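Local coordinates for putative alpha/beta hydrolase FOLD protein (Candidatus Nitrososphaera gargensis, PDB 5A62) that probably hydrolyses carboxylic esters, as expected of a carboxylesterase with the alpha/beta hydrolase fold, at residues R83-H87 against L88-K92; D260-M263 against G264-I268. One frame throughout, in Å; residues are numbered along the deposited sequence.

Contact 1 of 2, residues R83-H87 against L88-K92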
loop_
_atom_site.group_PDB
_atom_site.type_symbol
_atom_site.label_atom_id
_atom_site.label_comp_id
_atom_site.label_asym_id
_atom_site.label_seq_id
_atom_site.Cartn_x
_atom_site.Cartn_y
_atom_site.Cartn_z
ATOM N N ARG A 83 -17.728 8.839 7.170
ATOM C CA ARG A 83 -18.084 8.940 8.597
ATOM C C ARG A 83 -18.142 10.380 8.990
ATOM O O ARG A 83 -19.036 10.796 9.761
ATOM C CB ARG A 83 -17.107 8.145 9.460
ATOM C CG ARG A 83 -17.326 6.645 9.266
ATOM C CD ARG A 83 -16.761 5.746 10.327
ATOM N NE ARG A 83 -15.369 6.065 10.465
ATOM C CZ ARG A 83 -14.376 5.563 9.739
ATOM N NH1 ARG A 83 -14.564 4.543 8.899
ATOM N NH2 ARG A 83 -13.143 6.017 10.002
ATOM N N LEU A 84 -17.229 11.216 8.529
ATOM C CA LEU A 84 -17.260 12.632 8.900
ATOM C C LEU A 84 -18.525 13.321 8.358
ATOM O O LEU A 84 -19.162 14.094 9.060
ATOM C CB LEU A 84 -16.000 13.351 8.364
ATOM C CG LEU A 84 -15.938 14.843 8.624
ATOM C CD1 LEU A 84 -15.912 15.173 10.116
ATOM C CD2 LEU A 84 -14.724 15.422 7.917
ATOM N N LEU A 85 -18.898 13.066 7.103
ATOM C CA LEU A 85 -20.027 13.765 6.516
ATOM C C LEU A 85 -21.308 13.226 7.138
ATOM O O LEU A 85 -22.239 14.017 7.357
ATOM C CB LEU A 85 -20.012 13.608 4.988
ATOM C CG LEU A 85 -18.772 14.229 4.338
ATOM C CD1 LEU A 85 -18.944 14.161 2.834
ATOM C CD2 LEU A 85 -18.470 15.654 4.818
ATOM N N GLU A 86 -21.386 11.971 7.515
ATOM C CA GLU A 86 -22.517 11.464 8.304
ATOM C C GLU A 86 -22.582 12.157 9.651
ATOM O O GLU A 86 -23.678 12.563 10.116
ATOM C CB GLU A 86 -22.418 9.978 8.556
ATOM C CG GLU A 86 -22.543 9.076 7.414
ATOM C CD GLU A 86 -22.144 7.620 7.746
ATOM O OE1 GLU A 86 -21.660 7.275 8.869
ATOM O OE2 GLU A 86 -22.295 6.807 6.785
ATOM N N HIS A 87 -21.480 12.360 10.312
ATOM C CA HIS A 87 -21.403 12.992 11.663
ATOM C C HIS A 87 -21.917 14.370 11.598
ATOM O O HIS A 87 -22.566 14.819 12.600
ATOM C CB HIS A 87 -19.950 12.944 12.102
ATOM C CG HIS A 87 -19.690 13.625 13.379
ATOM N ND1 HIS A 87 -20.297 13.213 14.552
ATOM C CD2 HIS A 87 -18.900 14.680 13.692
ATOM C CE1 HIS A 87 -19.838 13.971 15.530
ATOM N NE2 HIS A 87 -19.027 14.891 15.050
ATOM N N LEU A 88 -21.676 15.091 10.522
ATOM C CA LEU A 88 -22.041 16.473 10.383
ATOM C C LEU A 88 -23.403 16.617 9.723
ATOM O O LEU A 88 -23.854 17.742 9.510
ATOM C CB LEU A 88 -20.956 17.239 9.663
ATOM C CG LEU A 88 -19.658 17.244 10.428
ATOM C CD1 LEU A 88 -18.620 17.971 9.570
ATOM C CD2 LEU A 88 -19.757 17.878 11.814
ATOM N N ASN A 89 -24.041 15.507 9.402
ATOM C CA ASN A 89 -25.349 15.485 8.766
ATOM C C ASN A 89 -25.371 16.268 7.493
ATOM O O ASN A 89 -26.303 17.051 7.223
ATOM C CB ASN A 89 -26.387 16.020 9.759
ATOM C CG ASN A 89 -26.416 15.201 11.057
ATOM O OD1 ASN A 89 -26.103 15.695 12.124
ATOM N ND2 ASN A 89 -26.772 13.950 10.954
ATOM N N ILE A 90 -24.330 16.052 6.695
ATOM C CA ILE A 90 -24.243 16.651 5.339
ATOM C C ILE A 90 -24.921 15.693 4.330
ATOM O O ILE A 90 -24.380 14.619 4.042
ATOM C CB ILE A 90 -22.734 16.793 4.969
ATOM C CG1 ILE A 90 -21.980 17.587 6.007
ATOM C CG2 ILE A 90 -22.495 17.436 3.600
ATOM C CD1 ILE A 90 -22.597 18.901 6.295
ATOM N N GLY A 91 -26.049 16.111 3.755
ATOM C CA GLY A 91 -26.734 15.331 2.687
ATOM C C GLY A 91 -26.216 15.498 1.253
ATOM O O GLY A 91 -26.120 14.503 0.516
ATOM N N LYS A 92 -25.958 16.752 0.839
ATOM C CA LYS A 92 -25.476 17.054 -0.549
ATOM C C LYS A 92 -24.482 18.191 -0.482
ATOM O O LYS A 92 -24.760 19.229 0.093
ATOM C CB LYS A 92 -26.594 17.453 -1.530
ATOM C CG LYS A 92 -27.320 16.251 -2.138
ATOM C CD LYS A 92 -27.895 16.464 -3.537
ATOM C CE LYS A 92 -27.067 15.723 -4.593
ATOM N NZ LYS A 92 -27.316 16.181 -5.997
HETATM O O HOH W 1 -26.245 11.866 8.875
#
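L88 sits against the last turn of helix 74-87, where the chain leaves the helix through a Schellman motif. From CB outward, each carbon of L88 meets that turn. CB of L88 lies 3.7 Å from L84 O. CG rests against the same oxygen. At the fork the two methyls part. CD1 of L88 goes to CD1 of L84 at 3.9 Å, and CD2 goes to the ring carbon CD2 of H87. CG of L88 stands anti to its own carbonyl carbon (chi1 -63°), which aims the fork back at the helix. H87 has its CG anti to the backbone N (chi1 176°), and its ring carbon CD2 comes up to CD2 of L88. Y15 and I54 of the sheet also touch L88.

The backbone bonds close the helix end. L88 N donates to L84 O at 3.1 Å. It also makes a weak bond to L85 O. L85 O takes a straighter bond from I90 N, at 3.0 Å and 167°. N89 turns the chain with a positive phi, and this brings I90 back beside L85. There CD2 of L85 approaches CG1 of I90 at 4.2 Å. V27 touches L85, and I54 touches I90, so both side chains face the central sheet.

E86 O has two partners. N89 N donates to E86 O at 3.1 Å, from above the carbonyl plane. A water donates to E86 O as well, and this water accepts a bond from ND2 of N89 at 3.0 Å.

Contact 2 of 2, residues D260-M263 against G264-I268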
loop_
_atom_site.group_PDB
_atom_site.type_symbol
_atom_site.label_atom_id
_atom_site.label_comp_id
_atom_site.label_asym_id
_atom_site.label_seq_id
_atom_site.Cartn_x
_atom_site.Cartn_y
_atom_site.Cartn_z
ATOM N N ASP A 260 -10.591 32.813 -9.430
ATOM C CA ASP A 260 -11.515 33.241 -10.457
ATOM C C ASP A 260 -12.163 32.000 -11.031
ATOM O O ASP A 260 -13.366 31.926 -11.128
ATOM C CB ASP A 260 -10.757 34.014 -11.531
ATOM C CG ASP A 260 -10.202 35.364 -11.022
ATOM O OD1 ASP A 260 -10.638 35.888 -9.979
ATOM O OD2 ASP A 260 -9.279 35.829 -11.696
ATOM N N ILE A 261 -11.363 30.978 -11.343
ATOM C CA ILE A 261 -11.903 29.750 -11.894
ATOM C C ILE A 261 -12.798 29.004 -10.891
ATOM O O ILE A 261 -13.920 28.625 -11.189
ATOM C CB ILE A 261 -10.775 28.845 -12.383
ATOM C CG1 ILE A 261 -10.092 29.488 -13.602
ATOM C CG2 ILE A 261 -11.313 27.482 -12.763
ATOM C CD1 ILE A 261 -8.782 28.845 -13.929
ATOM N N LEU A 262 -12.286 28.847 -9.679
ATOM C CA LEU A 262 -13.047 28.172 -8.635
ATOM C C LEU A 262 -14.407 28.813 -8.398
ATOM O O LEU A 262 -15.420 28.087 -8.312
ATOM C CB LEU A 262 -12.209 28.190 -7.361
ATOM C CG LEU A 262 -12.885 27.535 -6.139
ATOM C CD1 LEU A 262 -13.013 26.053 -6.389
ATOM C CD2 LEU A 262 -12.149 27.802 -4.827
ATOM N N MET A 263 -14.432 30.149 -8.277
ATOM C CA MET A 263 -15.725 30.770 -7.962
ATOM C C MET A 263 -16.707 30.668 -9.140
ATOM O O MET A 263 -17.918 30.504 -8.956
ATOM C CB MET A 263 -15.542 32.210 -7.461
ATOM C CG MET A 263 -14.650 32.321 -6.244
ATOM S SD MET A 263 -14.965 31.155 -4.876
ATOM C CE MET A 263 -16.633 31.643 -4.491
ATOM N N GLY A 264 -16.179 30.676 -10.353
ATOM C CA GLY A 264 -16.937 30.375 -11.511
ATOM C C GLY A 264 -17.614 29.022 -11.489
ATOM O O GLY A 264 -18.800 28.841 -11.775
ATOM N N PHE A 265 -16.817 28.015 -11.149
ATOM C CA PHE A 265 -17.382 26.687 -11.034
ATOM C C PHE A 265 -18.456 26.621 -9.949
ATOM O O PHE A 265 -19.485 25.980 -10.107
ATOM C CB PHE A 265 -16.251 25.700 -10.627
ATOM C CG PHE A 265 -15.201 25.404 -11.677
ATOM C CD1 PHE A 265 -15.335 25.758 -13.038
ATOM C CD2 PHE A 265 -14.056 24.710 -11.308
ATOM C CE1 PHE A 265 -14.339 25.430 -13.916
ATOM C CE2 PHE A 265 -13.103 24.354 -12.200
ATOM C CZ PHE A 265 -13.248 24.695 -13.492
ATOM N N LEU A 266 -18.205 27.228 -8.788
ATOM C CA LEU A 266 -19.143 27.175 -7.701
ATOM C C LEU A 266 -20.441 27.914 -8.078
ATOM O O LEU A 266 -21.490 27.515 -7.620
ATOM C CB LEU A 266 -18.540 27.768 -6.429
ATOM C CG LEU A 266 -17.412 26.871 -5.842
ATOM C CD1 LEU A 266 -16.759 27.560 -4.693
ATOM C CD2 LEU A 266 -17.995 25.568 -5.377
ATOM N N ALA A 267 -20.335 28.923 -8.926
ATOM C CA ALA A 267 -21.543 29.587 -9.395
ATOM C C ALA A 267 -22.387 28.689 -10.240
ATOM O O ALA A 267 -23.612 28.712 -10.102
ATOM C CB ALA A 267 -21.183 30.815 -10.194
ATOM N N ILE A 268 -21.765 27.864 -11.076
ATOM C CA ILE A 268 -22.492 26.865 -11.858
ATOM C C ILE A 268 -23.155 25.879 -10.957
ATOM O O ILE A 268 -24.300 25.532 -11.148
ATOM C CB ILE A 268 -21.566 26.145 -12.839
ATOM C CG1 ILE A 268 -21.021 27.154 -13.861
ATOM C CG2 ILE A 268 -22.208 24.902 -13.458
ATOM C CD1 ILE A 268 -19.857 26.629 -14.658
#
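I261 lays its CG2 methyl over one face of the ring of F265, the residue one turn further along helix 256-272. This is an i to i+4 CH-pi contact on a helix that packs against the central sheet of the alpha/beta hydrolase fold. CG2 of I261 is 3.8 Å from the F265 ring centroid and 25° off the ring normal. It is displaced toward the rim, and CZ of F265 is the ring atom closest to I261 CG2, at 3.5 Å. With CG1 of I261 anti to the carbonyl carbon (chi1 -68°), CG2 is the branch beside that carbon, and it is this branch that meets the ring. The two side chains lie side by side and point the same way. I216 of strand 212-218 and R241 of strand 239-243 touch both, and the F265 ring also meets that of F214.

L262 and L266 form a second i to i+4 pair. CG of L262 is 4.1 Å from CD1 of L266. I120 touches both leucines and F265. M263 comes to L266 from another direction. Its chain bends at chi2 and chi3, and SD of M263 lies 4.0 Å from CD1 of L266. CE of M263 is almost as near. CD1 of L266 thus meets CG of L262 and both SD and CE of M263. L46 of helix 40-48 touches M263 and L266.

Four consecutive backbone bonds hold this turn. F265 N donates nearly along the C=O axis of I261, with F265 N to I261 O at 3.0 Å. The last has the most bent N-H...O angle of the four, 146°, from A267 N to M263 O at 2.9 Å.

From the N terminus, the chain reaches contact 1 first. Residues 83-92 close the end of helix 74-87 and lead into strand 93-98. This strand runs parallel to 25-29 in the middle of the sheet. Contact 1 also touches strands 3-5, 12-18, 25-29 and 52-56. Contact 2 comes much later, within helix 256-272 near the C terminus. It joins that helix to strands 116-122, 212-218 and 239-243 and to helix 40-48. The two contacts are in series, neither nested nor crossed. The centres of contact 1 and contact 2 are about 24 Å apart. The nearest atoms of contact 1 and contact 2 are about 11 Å apart, so they do not touch. They pack on different strands of one sheet.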